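Local coordinates for protein ftsY (Mycoplasma mycoides, PDB 1ZU4) that is an SRP receptor of the SRP54-type family, pairing a helical bundle domain with a P-loop-fold G domain in its NG fragment, at residues M53-T65 and A77-N89. Sequence-based numbering, arbitrary orientation.
Sequences MVLKVSNLVRKKT and ALVESLYQAYTDN
Helices 53-64 and 77-87 cross with 134° between their N-to-C directions and their axes 8.6 Å apart at closest approach, the CA atoms of Val57 and Ser81, and of Val61 and Ala77, being the nearest pairs (5.4 Å each). They are consecutive helices of the SRP54-type helical bundle, the N part of the NG fragment, and pack knobs-into-holes. Val57 is the knob among Leu78, Ser81, Leu82 and Ala85: with CG1 anti to the backbone N (chi1 170°), that methyl reaches Leu78 CD1 at 3.7 Å while CG2 lies 3.5 Å from Ala85 CB. Val57 also touches Leu44 of bundle helix 34-46, while Leu82 meets Ile305 of the C-terminal helix 301-308. Met53 sets SD against the Ala85 methyl and also touches Leu274 and Lys277 of helix 272-280 in the G domain. In return, Ser81 is a knob among Val57, Leu60, Val61 and Lys64; the CB atoms of Ser81 and Leu60 are a tight 3.5 Å apart. The Ser81 hydroxyl donates back to Ala77 O, which also accepts from Ser81 N, so this buried polar group is satisfied within its own helix. Lys64 lays its aliphatic chain across Ser81, then bends at chi4 (-74°). Its ammonium grips two acceptors: NZ donates a hydrogen bond to Gln84 OE1 (2.7 Å) from above that carbonyl plane, and makes a salt bridge with Glu80, meeting the anti lone pair of OE2 at 2.6 Å.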
loop_
_atom_site.group_PDB
_atom_site.type_symbol
_atom_site.label_atom_id
_atom_site.label_comp_id
_atom_site.label_asym_id
_atom_site.label_seq_id
_atom_site.Cartn_x
_atom_site.Cartn_y
_atom_site.Cartn_z
ATOM N N MET A 53 14.572 -3.993 -11.714
ATOM C CA MET A 53 13.266 -4.159 -12.388
ATOM C C MET A 53 13.321 -3.806 -13.874
ATOM O O MET A 53 12.722 -4.498 -14.682
ATOM C CB MET A 53 12.195 -3.343 -11.655
ATOM C CG MET A 53 11.670 -4.051 -10.335
ATOM S SD MET A 53 10.695 -5.527 -10.855
ATOM C CE MET A 53 10.312 -6.292 -9.252
ATOM N N VAL A 54 14.021 -2.724 -14.226
ATOM C CA VAL A 54 14.251 -2.403 -15.644
ATOM C C VAL A 54 14.845 -3.620 -16.341
ATOM O O VAL A 54 14.351 -4.043 -17.371
ATOM C CB VAL A 54 15.183 -1.176 -15.840
ATOM C CG1 VAL A 54 15.549 -0.951 -17.320
ATOM C CG2 VAL A 54 14.486 0.058 -15.310
ATOM N N LEU A 55 15.897 -4.184 -15.746
ATOM C CA LEU A 55 16.567 -5.352 -16.297
ATOM C C LEU A 55 15.642 -6.573 -16.432
ATOM O O LEU A 55 15.612 -7.230 -17.465
ATOM C CB LEU A 55 17.782 -5.685 -15.428
ATOM C CG LEU A 55 18.542 -6.955 -15.785
ATOM C CD1 LEU A 55 19.448 -6.638 -16.932
ATOM C CD2 LEU A 55 19.303 -7.473 -14.580
ATOM N N LYS A 56 14.898 -6.887 -15.393
ATOM C CA LYS A 56 13.956 -8.014 -15.428
ATOM C C LYS A 56 12.839 -7.815 -16.481
ATOM O O LYS A 56 12.521 -8.731 -17.225
ATOM C CB LYS A 56 13.361 -8.265 -14.030
ATOM C CG LYS A 56 12.588 -9.588 -13.930
ATOM C CD LYS A 56 11.916 -9.816 -12.561
ATOM C CE LYS A 56 12.881 -10.437 -11.556
ATOM N NZ LYS A 56 13.838 -9.402 -11.067
ATOM N N VAL A 57 12.283 -6.611 -16.577
ATOM C CA VAL A 57 11.197 -6.340 -17.544
ATOM C C VAL A 57 11.719 -6.374 -18.990
ATOM O O VAL A 57 11.114 -6.986 -19.865
ATOM C CB VAL A 57 10.454 -5.021 -17.202
ATOM C CG1 VAL A 57 9.493 -4.605 -18.342
ATOM C CG2 VAL A 57 9.628 -5.217 -15.932
ATOM N N SER A 58 12.835 -5.696 -19.239
ATOM C CA SER A 58 13.470 -5.728 -20.567
ATOM C C SER A 58 13.768 -7.158 -21.012
ATOM O O SER A 58 13.491 -7.510 -22.169
ATOM C CB SER A 58 14.763 -4.924 -20.562
ATOM O OG SER A 58 15.251 -4.768 -21.900
ATOM N N ASN A 59 14.310 -7.978 -20.114
ATOM C CA ASN A 59 14.632 -9.384 -20.477
ATOM C C ASN A 59 13.413 -10.203 -20.835
ATOM O O ASN A 59 13.427 -10.941 -21.812
ATOM C CB ASN A 59 15.435 -10.090 -19.392
ATOM C CG ASN A 59 16.874 -9.641 -19.358
ATOM O OD1 ASN A 59 17.557 -9.805 -18.340
ATOM N ND2 ASN A 59 17.339 -9.043 -20.446
ATOM N N LEU A 60 12.352 -10.054 -20.041
ATOM C CA LEU A 60 11.049 -10.620 -20.374
ATOM C C LEU A 60 10.462 -10.193 -21.731
ATOM O O LEU A 60 9.997 -11.037 -22.494
ATOM C CB LEU A 60 10.064 -10.322 -19.251
ATOM C CG LEU A 60 10.203 -11.256 -18.041
ATOM C CD1 LEU A 60 9.426 -10.678 -16.872
ATOM C CD2 LEU A 60 9.786 -12.716 -18.396
ATOM N N VAL A 61 10.460 -8.883 -22.017
ATOM C CA VAL A 61 10.003 -8.384 -23.326
ATOM C C VAL A 61 10.906 -8.985 -24.444
ATOM O O VAL A 61 10.424 -9.485 -25.448
ATOM C CB VAL A 61 10.056 -6.856 -23.422
ATOM C CG1 VAL A 61 9.753 -6.406 -24.873
ATOM C CG2 VAL A 61 9.039 -6.189 -22.458
ATOM N N ARG A 62 12.209 -9.012 -24.208
ATOM C CA ARG A 62 13.141 -9.564 -25.190
ATOM C C ARG A 62 12.871 -11.054 -25.416
ATOM O O ARG A 62 12.948 -11.547 -26.530
ATOM C CB ARG A 62 14.587 -9.240 -24.766
ATOM C CG ARG A 62 15.577 -10.084 -25.518
ATOM C CD ARG A 62 16.890 -9.429 -25.825
ATOM N NE ARG A 62 17.380 -8.288 -25.040
ATOM C CZ ARG A 62 18.213 -7.405 -25.600
ATOM N NH1 ARG A 62 18.520 -7.563 -26.875
ATOM N NH2 ARG A 62 18.724 -6.370 -24.928
ATOM N N LYS A 63 12.484 -11.764 -24.362
ATOM C CA LYS A 63 12.177 -13.178 -24.476
ATOM C C LYS A 63 10.905 -13.476 -25.268
ATOM O O LYS A 63 10.844 -14.453 -26.015
ATOM C CB LYS A 63 12.055 -13.785 -23.087
ATOM C CG LYS A 63 12.126 -15.298 -23.135
ATOM C CD LYS A 63 12.971 -15.811 -21.983
ATOM C CE LYS A 63 12.098 -15.981 -20.764
ATOM N NZ LYS A 63 11.092 -17.054 -21.055
ATOM N N LYS A 64 9.895 -12.631 -25.078
ATOM C CA LYS A 64 8.562 -12.772 -25.693
ATOM C C LYS A 64 8.518 -12.338 -27.161
ATOM O O LYS A 64 7.526 -12.551 -27.877
ATOM C CB LYS A 64 7.576 -11.920 -24.882
ATOM C CG LYS A 64 7.265 -12.508 -23.531
ATOM C CD LYS A 64 6.672 -11.527 -22.538
ATOM C CE LYS A 64 6.885 -12.059 -21.114
ATOM N NZ LYS A 64 5.973 -13.219 -20.793
ATOM N N THR A 65 9.564 -11.695 -27.645
ATOM C CA THR A 65 9.368 -10.990 -28.915
ATOM C C THR A 65 10.446 -11.345 -29.936
ATOM O O THR A 65 11.451 -11.886 -29.575
ATOM C CB THR A 65 9.399 -9.457 -28.721
ATOM O OG1 THR A 65 10.593 -9.090 -28.060
ATOM C CG2 THR A 65 8.222 -8.938 -27.853
ATOM N N ALA A 77 3.538 -7.405 -25.041
ATOM C CA ALA A 77 4.703 -8.021 -24.411
ATOM C C ALA A 77 5.114 -7.284 -23.146
ATOM O O ALA A 77 5.334 -7.900 -22.093
ATOM C CB ALA A 77 5.886 -8.089 -25.441
ATOM N N LEU A 78 5.176 -5.955 -23.260
ATOM C CA LEU A 78 5.561 -5.104 -22.171
ATOM C C LEU A 78 4.541 -5.178 -21.030
ATOM O O LEU A 78 4.932 -5.308 -19.870
ATOM C CB LEU A 78 5.714 -3.673 -22.677
ATOM C CG LEU A 78 6.036 -2.609 -21.650
ATOM C CD1 LEU A 78 7.291 -2.996 -20.827
ATOM C CD2 LEU A 78 6.171 -1.253 -22.354
ATOM N N VAL A 79 3.244 -5.133 -21.360
ATOM C CA VAL A 79 2.168 -5.216 -20.354
ATOM C C VAL A 79 2.310 -6.523 -19.542
ATOM O O VAL A 79 2.300 -6.498 -18.335
ATOM C CB VAL A 79 0.747 -5.069 -20.987
ATOM C CG1 VAL A 79 -0.333 -5.328 -19.953
ATOM C CG2 VAL A 79 0.544 -3.662 -21.579
ATOM N N GLU A 80 2.500 -7.632 -20.245
ATOM C CA GLU A 80 2.680 -8.938 -19.653
ATOM C C GLU A 80 3.951 -9.034 -18.832
ATOM O O GLU A 80 3.938 -9.618 -17.765
ATOM C CB GLU A 80 2.657 -10.015 -20.760
ATOM C CG GLU A 80 2.899 -11.429 -20.271
ATOM C CD GLU A 80 2.658 -12.448 -21.398
ATOM O OE1 GLU A 80 1.533 -12.477 -21.945
ATOM O OE2 GLU A 80 3.594 -13.197 -21.742
ATOM N N SER A 81 5.036 -8.431 -19.315
ATOM C CA SER A 81 6.331 -8.458 -18.606
ATOM C C SER A 81 6.336 -7.628 -17.332
ATOM O O SER A 81 7.081 -7.941 -16.401
ATOM C CB SER A 81 7.492 -8.014 -19.518
ATOM O OG SER A 81 7.563 -8.818 -20.731
ATOM N N LEU A 82 5.523 -6.569 -17.297
ATOM C CA LEU A 82 5.402 -5.711 -16.104
ATOM C C LEU A 82 4.715 -6.500 -15.000
ATOM O O LEU A 82 5.212 -6.571 -13.877
ATOM C CB LEU A 82 4.624 -4.439 -16.422
ATOM C CG LEU A 82 5.362 -3.384 -17.271
ATOM C CD1 LEU A 82 4.364 -2.399 -17.845
ATOM C CD2 LEU A 82 6.525 -2.627 -16.541
ATOM N N TYR A 83 3.577 -7.100 -15.347
ATOM C CA TYR A 83 2.849 -7.966 -14.453
ATOM C C TYR A 83 3.718 -9.120 -13.961
ATOM O O TYR A 83 3.729 -9.436 -12.744
ATOM C CB TYR A 83 1.599 -8.487 -15.184
ATOM C CG TYR A 83 0.917 -9.597 -14.483
ATOM C CD1 TYR A 83 -0.077 -9.336 -13.522
ATOM C CD2 TYR A 83 1.272 -10.913 -14.748
ATOM C CE1 TYR A 83 -0.696 -10.340 -12.885
ATOM C CE2 TYR A 83 0.683 -11.939 -14.073
ATOM C CZ TYR A 83 -0.326 -11.641 -13.167
ATOM O OH TYR A 83 -0.919 -12.641 -12.503
ATOM N N GLN A 84 4.405 -9.808 -14.886
ATOM C CA GLN A 84 5.295 -10.949 -14.490
ATOM C C GLN A 84 6.477 -10.566 -13.574
ATOM O O GLN A 84 6.889 -11.341 -12.681
ATOM C CB GLN A 84 5.760 -11.737 -15.726
ATOM C CG GLN A 84 4.568 -12.400 -16.409
ATOM C CD GLN A 84 4.957 -13.353 -17.521
ATOM O OE1 GLN A 84 6.040 -13.267 -18.097
ATOM N NE2 GLN A 84 4.045 -14.250 -17.842
ATOM N N ALA A 85 6.998 -9.353 -13.772
ATOM C CA ALA A 85 8.127 -8.862 -12.983
ATOM C C ALA A 85 7.716 -8.757 -11.516
ATOM O O ALA A 85 8.477 -9.113 -10.607
ATOM C CB ALA A 85 8.580 -7.525 -13.503
ATOM N N TYR A 86 6.505 -8.271 -11.301
ATOM C CA TYR A 86 5.922 -8.170 -9.969
ATOM C C TYR A 86 5.556 -9.536 -9.424
ATOM O O TYR A 86 5.839 -9.831 -8.264
ATOM C CB TYR A 86 4.674 -7.293 -10.006
ATOM C CG TYR A 86 4.087 -6.981 -8.653
ATOM C CD1 TYR A 86 4.474 -5.821 -7.983
ATOM C CD2 TYR A 86 3.185 -7.869 -8.014
ATOM C CE1 TYR A 86 3.966 -5.502 -6.741
ATOM C CE2 TYR A 86 2.662 -7.563 -6.717
ATOM C CZ TYR A 86 3.058 -6.359 -6.118
ATOM O OH TYR A 86 2.611 -5.969 -4.884
ATOM N N THR A 87 4.919 -10.364 -10.245
ATOM C CA THR A 87 4.406 -11.641 -9.738
ATOM C C THR A 87 5.496 -12.728 -9.623
ATOM O O THR A 87 5.212 -13.801 -9.136
ATOM C CB THR A 87 3.236 -12.176 -10.609
ATOM O OG1 THR A 87 3.679 -12.247 -11.969
ATOM C CG2 THR A 87 2.031 -11.268 -10.540
ATOM N N ASP A 88 6.715 -12.460 -10.110
ATOM C CA ASP A 88 7.875 -13.346 -9.929
ATOM C C ASP A 88 8.370 -13.256 -8.472
ATOM O O ASP A 88 9.172 -12.386 -8.096
ATOM C CB ASP A 88 8.992 -13.003 -10.945
ATOM C CG ASP A 88 10.294 -13.792 -10.710
ATOM O OD1 ASP A 88 10.220 -15.003 -10.379
ATOM O OD2 ASP A 88 11.388 -13.189 -10.856
ATOM N N ASN A 89 7.845 -14.141 -7.643
ATOM C CA ASN A 89 8.149 -14.143 -6.224
ATOM C C ASN A 89 7.763 -15.483 -5.576
ATOM O O ASN A 89 7.051 -16.307 -6.161
ATOM C CB ASN A 89 7.445 -12.963 -5.510
ATOM C CG ASN A 89 5.935 -12.998 -5.672
ATOM O OD1 ASN A 89 5.278 -13.982 -5.288
ATOM N ND2 ASN A 89 5.370 -11.924 -6.258
#